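Local coordinates for protein aldehyde dehydrogenase (PDB 4H7N) that probably oxidises aldehydes to carboxylic acids with NAD+ as coenzyme, at residues N76-L81 against V85-S90; N137-L142 against E163-F168. One frame throughout, in Å; residues are numbered along the deposited sequence.

Contacts 1 and 2 follow one another along the chain, contact 1 closing before contact 2 opens, and their centres lie about 10 Å apart. Contact 1 is the turn between helices 67-78 and 82-106; contact 2 sets the start of helix 139-144 against the loop between strand 156-161 and helix 169-176. They meet at two carboxylates. Asp77 holds the loop of contact 2, with OD1 in a salt bridge to Arg167 NH1 (2.8 Å) and OD2 probably hydrogen-bonded to Phe168 N (2.8 Å). Glu87 reaches the start of helix 139-144. The pair of successive helices 67-78 and 82-106 is thereby pinned to elements joined to the parallel strands 118-134 and 156-161.

Contact 1. Residues N76-L81 against V85-S90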
ATOM      1  N   ASN A  76     -23.076 -25.784  10.330  1.00 28.47           N
ATOM      2  CA  ASN A  76     -23.407 -25.314  11.667  1.00 30.70           C
ATOM      3  C   ASN A  76     -23.172 -23.794  11.775  1.00 28.37           C
ATOM      4  O   ASN A  76     -24.007 -23.083  12.369  1.00 27.78           O
ATOM      5  CB  ASN A  76     -22.557 -26.077  12.689  1.00 35.62           C
ATOM      6  CG  ASN A  76     -23.114 -26.067  14.113  1.00 42.39           C
ATOM      7  OD1 ASN A  76     -22.728 -26.935  14.936  1.00 48.49           O
ATOM      8  ND2 ASN A  76     -23.971 -25.090  14.451  1.00 42.77           N
ATOM      9  N   ASP A  77     -22.059 -23.301  11.227  1.00 24.68           N
ATOM     10  CA  ASP A  77     -21.750 -21.857  11.296  1.00 24.62           C
ATOM     11  C   ASP A  77     -22.732 -21.006  10.498  1.00 23.43           C
ATOM     12  O   ASP A  77     -23.047 -19.899  10.886  1.00 24.02           O
ATOM     13  CB  ASP A  77     -20.340 -21.528  10.749  1.00 25.52           C
ATOM     14  CG  ASP A  77     -19.192 -21.740  11.751  1.00 28.47           C
ATOM     15  OD1 ASP A  77     -19.330 -21.488  12.985  1.00 28.39           O
ATOM     16  OD2 ASP A  77     -18.065 -22.083  11.279  1.00 30.48           O
ATOM     17  N   THR A  78     -23.138 -21.492   9.326  1.00 23.46           N
ATOM     18  CA  THR A  78     -23.846 -20.675   8.321  1.00 24.03           C
ATOM     19  C   THR A  78     -25.290 -20.997   8.132  1.00 23.90           C
ATOM     20  O   THR A  78     -26.042 -20.193   7.595  1.00 23.87           O
ATOM     21  CB  THR A  78     -23.194 -20.779   6.931  1.00 24.37           C
ATOM     22  OG1 THR A  78     -23.240 -22.127   6.411  1.00 24.13           O
ATOM     23  CG2 THR A  78     -21.712 -20.300   6.977  1.00 26.38           C
ATOM     24  N   GLY A  79     -25.696 -22.182   8.573  1.00 24.61           N
ATOM     25  CA  GLY A  79     -27.070 -22.603   8.400  1.00 25.33           C
ATOM     26  C   GLY A  79     -27.482 -23.080   7.018  1.00 26.60           C
ATOM     27  O   GLY A  79     -28.676 -23.231   6.737  1.00 25.09           O
ATOM     28  N   ARG A  80     -26.518 -23.240   6.111  1.00 28.10           N
ATOM     29  CA  ARG A  80     -26.834 -23.642   4.765  1.00 29.06           C
ATOM     30  C   ARG A  80     -25.840 -24.651   4.231  1.00 28.00           C
ATOM     31  O   ARG A  80     -24.686 -24.694   4.680  1.00 26.48           O
ATOM     32  CB  ARG A  80     -26.974 -22.415   3.804  1.00 29.73           C
ATOM     33  CG  ARG A  80     -25.973 -21.265   3.945  1.00 28.06           C
ATOM     34  CD  ARG A  80     -24.549 -21.616   3.587  1.00 28.46           C
ATOM     35  NE  ARG A  80     -23.721 -20.402   3.521  1.00 26.65           N
ATOM     36  CZ  ARG A  80     -22.397 -20.356   3.502  1.00 26.23           C
ATOM     37  NH1 ARG A  80     -21.803 -19.167   3.381  1.00 25.69           N
ATOM     38  NH2 ARG A  80     -21.636 -21.459   3.565  1.00 26.10           N
ATOM     39  N   LEU A  81     -26.305 -25.436   3.260  1.00 29.09           N
ATOM     40  CA  LEU A  81     -25.497 -26.490   2.651  1.00 30.44           C
ATOM     41  C   LEU A  81     -24.897 -26.154   1.283  1.00 31.64           C
ATOM     42  O   LEU A  81     -23.692 -26.257   1.118  1.00 29.51           O
ATOM     43  CB  LEU A  81     -26.308 -27.795   2.553  1.00 32.42           C
ATOM     44  CG  LEU A  81     -25.584 -29.028   2.001  1.00 33.94           C
ATOM     45  CD1 LEU A  81     -24.273 -29.313   2.721  1.00 33.24           C
ATOM     46  CD2 LEU A  81     -26.504 -30.259   2.072  1.00 36.17           C
ATOM     47  N   VAL A  85     -20.857 -26.140   0.312  1.00 27.98           N
ATOM     48  CA  VAL A  85     -20.111 -26.966  -0.647  1.00 29.66           C
ATOM     49  C   VAL A  85     -19.267 -26.063  -1.575  1.00 30.61           C
ATOM     50  O   VAL A  85     -18.100 -26.308  -1.809  1.00 32.79           O
ATOM     51  CB  VAL A  85     -21.036 -27.846  -1.482  1.00 30.31           C
ATOM     52  CG1 VAL A  85     -20.226 -28.710  -2.436  1.00 32.54           C
ATOM     53  CG2 VAL A  85     -21.896 -28.730  -0.569  1.00 32.16           C
ATOM     54  N   LEU A  86     -19.847 -24.989  -2.059  1.00 30.94           N
ATOM     55  CA  LEU A  86     -19.102 -24.080  -2.937  1.00 32.17           C
ATOM     56  C   LEU A  86     -17.967 -23.390  -2.228  1.00 29.84           C
ATOM     57  O   LEU A  86     -16.884 -23.232  -2.802  1.00 29.16           O
ATOM     58  CB  LEU A  86     -20.035 -23.041  -3.569  1.00 34.11           C
ATOM     59  CG  LEU A  86     -21.298 -23.580  -4.270  1.00 41.22           C
ATOM     60  CD1 LEU A  86     -21.933 -22.439  -5.071  1.00 46.19           C
ATOM     61  CD2 LEU A  86     -21.063 -24.799  -5.179  1.00 46.11           C
ATOM     62  N   GLU A  87     -18.178 -22.983  -0.976  1.00 28.46           N
ATOM     63  CA  GLU A  87     -17.076 -22.356  -0.228  1.00 28.94           C
ATOM     64  C   GLU A  87     -15.934 -23.309  -0.115  1.00 28.79           C
ATOM     65  O   GLU A  87     -14.765 -22.923  -0.311  1.00 26.05           O
ATOM     66  CB  GLU A  87     -17.474 -21.986   1.194  1.00 29.89           C
ATOM     67  CG  GLU A  87     -17.860 -20.586   1.420  1.00 30.40           C
ATOM     68  CD  GLU A  87     -17.947 -20.209   2.890  1.00 29.80           C
ATOM     69  OE1 GLU A  87     -19.083 -20.237   3.377  1.00 29.62           O
ATOM     70  OE2 GLU A  87     -16.910 -19.823   3.530  1.00 28.00           O
ATOM     71  N   ILE A  88     -16.253 -24.560   0.226  1.00 25.96           N
ATOM     72  CA  ILE A  88     -15.201 -25.545   0.378  1.00 27.64           C
ATOM     73  C   ILE A  88     -14.446 -25.798  -0.947  1.00 28.23           C
ATOM     74  O   ILE A  88     -13.228 -25.895  -0.955  1.00 26.71           O
ATOM     75  CB  ILE A  88     -15.714 -26.846   0.992  1.00 27.01           C
ATOM     76  CG1 ILE A  88     -16.130 -26.590   2.425  1.00 28.06           C
ATOM     77  CG2 ILE A  88     -14.608 -27.875   0.978  1.00 30.16           C
ATOM     78  CD1 ILE A  88     -16.977 -27.675   3.100  1.00 27.70           C
ATOM     79  N   ASP A  89     -15.177 -25.933  -2.040  1.00 30.58           N
ATOM     80  CA  ASP A  89     -14.583 -26.173  -3.361  1.00 32.86           C
ATOM     81  C   ASP A  89     -13.685 -24.993  -3.765  1.00 31.84           C
ATOM     82  O   ASP A  89     -12.573 -25.173  -4.254  1.00 33.36           O
ATOM     83  CB  ASP A  89     -15.686 -26.367  -4.403  1.00 35.38           C
ATOM     84  CG  ASP A  89     -16.373 -27.730  -4.279  1.00 40.33           C
ATOM     85  OD1 ASP A  89     -15.737 -28.692  -3.785  1.00 40.12           O
ATOM     86  OD2 ASP A  89     -17.561 -27.829  -4.688  1.00 47.71           O
ATOM     87  N   SER A  90     -14.191 -23.800  -3.532  1.00 31.10           N
ATOM     88  CA  SER A  90     -13.488 -22.558  -3.830  1.00 30.55           C
ATOM     89  C   SER A  90     -12.194 -22.389  -2.994  1.00 30.65           C
ATOM     90  O   SER A  90     -11.113 -22.040  -3.517  1.00 27.03           O
ATOM     91  CB  SER A  90     -14.452 -21.401  -3.667  1.00 30.92           C
ATOM     92  OG  SER A  90     -13.744 -20.171  -3.485  1.00 34.82           O
TER
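Arg80 and Glu87 form a buried salt bridge across the turn between helices 67-78 and 82-106. From CB of Arg80, CG is placed between the backbone N and the carbonyl carbon (chi1 41°), and a second bend at chi2 folds the chain back toward Thr78. Arg80 CD passes 3.2 Å from Thr78 OG1, a hydroxyl whose main partner is Leu74 O. Beyond it the chain runs nearly straight, and Thr78 CG2 sits over the centre of the guanidinium, 3.5 Å above its plane. At the tip, Arg80 NH1 (2.9 Å) and Arg80 NH2 (2.8 Å) both grip Glu87 OE1, end-on and within the guanidinium plane. That oxygen is met on its anti side, and the carboxylate stands almost perpendicular to the guanidinium, the planes 79° apart. Glu87 OE2 accepts from Thr141 N and Arg80 NH1 also donates to Asn261 OD1, so both charged groups have further partners. A methionine in place of Arg80 would probably leave Glu87 OE1 buried without its countercharge, its carboxylate then held mainly through OE2. Nearer the backbone, Val85 N bonds to Leu81 O (2.9 Å) in the first turn of helix 82-106, and Leu81 CD1 rests 4.1 Å from Val85 CG2. The turn thus joins two successive helices, with Pro139 of helix 139-144 packed against both Thr78 and Glu87, while Ile88 leans back on helix 67-78.

Contact 2. Residues N137-L142 against E163-F168; sequences NFPLTL and EIAPRF
Ala165 opens the contact, its methyl CB directed at the Pro139 ring and 4.1 Å from Pro139 CG, while Ala165 O comes 3.8 Å from Pro139 CB. Pro166 turns the other way, onto strand 18-22, and the chain curls through Arg167 so that Phe168, just ahead of helix 169-176, faces the same proline. With CG between the backbone N and the carbonyl carbon (chi1 72°), the Phe168 ring is laid against the backbone of Pro139 and Leu140: Leu140 N lies over the ring centre, 4.2 Å above the plane, and Pro139 C lies toward the rim of the same face. Pro139 CB meets Phe168 CE1 at 3.5 Å. Pro139 O approaches Phe168 CZ at 3.3 Å. Leu140 CD1 comes over the same face, near the ring edge and 4.0 Å from Phe168 CD2. In relatives, the asparagine of the Asn-Phe-Pro motif that begins at Asn137 contributes to the oxyanion hole; here the proline of the motif is the residue that meets Ala165 and Phe168. No hydrogen bond crosses between the segments; the direct contact is apolar, with backbone atoms packed on the ring, and Asp77 from outside binds the Phe168 amide.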
ATOM      1  N   ASN A 137     -19.625 -14.014   7.146  1.00 23.42           N
ATOM      2  CA  ASN A 137     -20.559 -14.331   6.063  1.00 24.20           C
ATOM      3  C   ASN A 137     -20.141 -15.443   5.067  1.00 25.20           C
ATOM      4  O   ASN A 137     -20.991 -16.240   4.614  1.00 25.68           O
ATOM      5  CB  ASN A 137     -20.983 -13.086   5.337  1.00 24.26           C
ATOM      6  CG  ASN A 137     -19.820 -12.410   4.674  1.00 26.54           C
ATOM      7  OD1 ASN A 137     -18.846 -12.059   5.335  1.00 27.98           O
ATOM      8  ND2 ASN A 137     -19.878 -12.276   3.376  1.00 28.56           N
ATOM      9  N   PHE A 138     -18.840 -15.545   4.828  1.00 25.06           N
ATOM     10  CA  PHE A 138     -18.226 -16.670   4.146  1.00 26.28           C
ATOM     11  C   PHE A 138     -17.023 -17.007   5.005  1.00 25.87           C
ATOM     12  O   PHE A 138     -15.890 -16.614   4.734  1.00 26.59           O
ATOM     13  CB  PHE A 138     -17.787 -16.332   2.716  1.00 27.43           C
ATOM     14  CG  PHE A 138     -18.915 -16.013   1.756  1.00 26.69           C
ATOM     15  CD1 PHE A 138     -19.634 -17.016   1.149  1.00 27.44           C
ATOM     16  CD2 PHE A 138     -19.157 -14.686   1.353  1.00 27.57           C
ATOM     17  CE1 PHE A 138     -20.631 -16.728   0.240  1.00 26.67           C
ATOM     18  CE2 PHE A 138     -20.150 -14.403   0.425  1.00 27.83           C
ATOM     19  CZ  PHE A 138     -20.890 -15.434  -0.120  1.00 26.33           C
ATOM     20  N   PRO A 139     -17.272 -17.670   6.095  1.00 26.03           N
ATOM     21  CA  PRO A 139     -16.241 -17.767   7.110  1.00 26.05           C
ATOM     22  C   PRO A 139     -14.977 -18.465   6.613  1.00 25.28           C
ATOM     23  O   PRO A 139     -13.880 -18.013   6.934  1.00 24.29           O
ATOM     24  CB  PRO A 139     -16.881 -18.579   8.224  1.00 26.50           C
ATOM     25  CG  PRO A 139     -18.226 -18.896   7.793  1.00 27.96           C
ATOM     26  CD  PRO A 139     -18.492 -18.410   6.414  1.00 26.81           C
ATOM     27  N   LEU A 140     -15.132 -19.535   5.828  1.00 24.16           N
ATOM     28  CA  LEU A 140     -13.985 -20.275   5.361  1.00 25.00           C
ATOM     29  C   LEU A 140     -13.251 -19.495   4.308  1.00 24.10           C
ATOM     30  O   LEU A 140     -12.053 -19.182   4.471  1.00 24.23           O
ATOM     31  CB  LEU A 140     -14.378 -21.662   4.840  1.00 25.76           C
ATOM     32  CG  LEU A 140     -13.245 -22.431   4.202  1.00 28.11           C
ATOM     33  CD1 LEU A 140     -12.204 -22.807   5.241  1.00 27.04           C
ATOM     34  CD2 LEU A 140     -13.755 -23.673   3.462  1.00 28.49           C
ATOM     35  N   THR A 141     -13.935 -19.094   3.253  1.00 25.48           N
ATOM     36  CA  THR A 141     -13.185 -18.504   2.136  1.00 24.83           C
ATOM     37  C   THR A 141     -12.561 -17.177   2.538  1.00 25.87           C
ATOM     38  O   THR A 141     -11.426 -16.888   2.125  1.00 24.04           O
ATOM     39  CB  THR A 141     -14.004 -18.345   0.858  1.00 29.13           C
ATOM     40  OG1 THR A 141     -15.243 -17.784   1.196  1.00 30.69           O
ATOM     41  CG2 THR A 141     -14.320 -19.723   0.196  1.00 31.21           C
ATOM     42  N   LEU A 142     -13.269 -16.372   3.314  1.00 25.15           N
ATOM     43  CA  LEU A 142     -12.703 -15.082   3.688  1.00 27.11           C
ATOM     44  C   LEU A 142     -11.628 -15.154   4.800  1.00 25.40           C
ATOM     45  O   LEU A 142     -10.867 -14.223   4.946  1.00 24.58           O
ATOM     46  CB  LEU A 142     -13.828 -14.065   3.984  1.00 28.25           C
ATOM     47  CG  LEU A 142     -14.697 -13.779   2.738  1.00 30.18           C
ATOM     48  CD1 LEU A 142     -15.851 -12.820   2.970  1.00 30.66           C
ATOM     49  CD2 LEU A 142     -13.896 -13.227   1.557  1.00 33.32           C
ATOM     50  N   GLU A 163     -16.168 -14.164  15.823  1.00 27.81           N
ATOM     51  CA  GLU A 163     -16.810 -14.881  16.881  1.00 28.45           C
ATOM     52  C   GLU A 163     -18.227 -15.311  16.540  1.00 27.24           C
ATOM     53  O   GLU A 163     -18.760 -16.225  17.177  1.00 25.48           O
ATOM     54  CB  GLU A 163     -16.815 -14.017  18.156  1.00 30.85           C
ATOM     55  CG  GLU A 163     -17.806 -12.866  18.183  1.00 33.50           C
ATOM     56  CD  GLU A 163     -17.395 -11.594  17.448  1.00 35.76           C
ATOM     57  OE1 GLU A 163     -16.371 -11.502  16.714  1.00 36.80           O
ATOM     58  OE2 GLU A 163     -18.187 -10.654  17.557  1.00 41.99           O
ATOM     59  N   ILE A 164     -18.833 -14.668  15.549  1.00 25.91           N
ATOM     60  CA  ILE A 164     -20.182 -15.067  15.078  1.00 28.46           C
ATOM     61  C   ILE A 164     -20.188 -16.410  14.323  1.00 28.17           C
ATOM     62  O   ILE A 164     -21.203 -17.080  14.292  1.00 27.53           O
ATOM     63  CB  ILE A 164     -20.805 -13.951  14.194  1.00 28.00           C
ATOM     64  CG1 ILE A 164     -20.876 -12.604  14.944  1.00 28.87           C
ATOM     65  CG2 ILE A 164     -22.152 -14.367  13.698  1.00 31.07           C
ATOM     66  CD1 ILE A 164     -21.699 -12.594  16.212  1.00 31.05           C
ATOM     67  N   ALA A 165     -19.051 -16.816  13.744  1.00 26.81           N
ATOM     68  CA  ALA A 165     -18.995 -18.058  12.942  1.00 27.69           C
ATOM     69  C   ALA A 165     -17.603 -18.709  12.996  1.00 27.09           C
ATOM     70  O   ALA A 165     -16.828 -18.618  12.040  1.00 26.47           O
ATOM     71  CB  ALA A 165     -19.346 -17.733  11.515  1.00 28.20           C
ATOM     72  N   PRO A 166     -17.243 -19.303  14.135  1.00 25.68           N
ATOM     73  CA  PRO A 166     -15.884 -19.754  14.385  1.00 24.39           C
ATOM     74  C   PRO A 166     -15.707 -21.264  14.290  1.00 24.17           C
ATOM     75  O   PRO A 166     -14.590 -21.758  14.398  1.00 26.06           O
ATOM     76  CB  PRO A 166     -15.658 -19.295  15.829  1.00 25.40           C
ATOM     77  CG  PRO A 166     -17.001 -19.582  16.433  1.00 27.27           C
ATOM     78  CD  PRO A 166     -18.039 -19.284  15.367  1.00 27.08           C
ATOM     79  N   ARG A 167     -16.780 -22.008  14.119  1.00 23.93           N
ATOM     80  CA  ARG A 167     -16.697 -23.480  14.307  1.00 24.79           C
ATOM     81  C   ARG A 167     -15.903 -24.214  13.222  1.00 24.93           C
ATOM     82  O   ARG A 167     -15.325 -25.264  13.485  1.00 24.33           O
ATOM     83  CB  ARG A 167     -18.075 -24.104  14.376  1.00 26.19           C
ATOM     84  CG  ARG A 167     -19.025 -23.466  15.364  1.00 26.56           C
ATOM     85  CD  ARG A 167     -20.370 -24.127  15.172  1.00 27.37           C
ATOM     86  NE  ARG A 167     -21.423 -23.511  15.947  1.00 27.93           N
ATOM     87  CZ  ARG A 167     -21.959 -22.305  15.719  1.00 26.47           C
ATOM     88  NH1 ARG A 167     -21.508 -21.499  14.774  1.00 26.20           N
ATOM     89  NH2 ARG A 167     -22.985 -21.906  16.443  1.00 27.92           N
ATOM     90  N   PHE A 168     -15.789 -23.603  12.035  1.00 25.42           N
ATOM     91  CA  PHE A 168     -15.095 -24.235  10.904  1.00 25.28           C
ATOM     92  C   PHE A 168     -13.620 -24.414  11.174  1.00 24.82           C
ATOM     93  O   PHE A 168     -12.991 -25.212  10.513  1.00 25.68           O
ATOM     94  CB  PHE A 168     -15.274 -23.436   9.626  1.00 24.85           C
ATOM     95  CG  PHE A 168     -14.491 -22.150   9.614  1.00 24.18           C
ATOM     96  CD1 PHE A 168     -14.969 -21.019  10.241  1.00 23.61           C
ATOM     97  CD2 PHE A 168     -13.260 -22.090   8.988  1.00 24.00           C
ATOM     98  CE1 PHE A 168     -14.246 -19.842  10.223  1.00 23.48           C
ATOM     99  CE2 PHE A 168     -12.516 -20.907   8.967  1.00 23.47           C
ATOM    100  CZ  PHE A 168     -13.020 -19.779   9.576  1.00 23.14           C
TER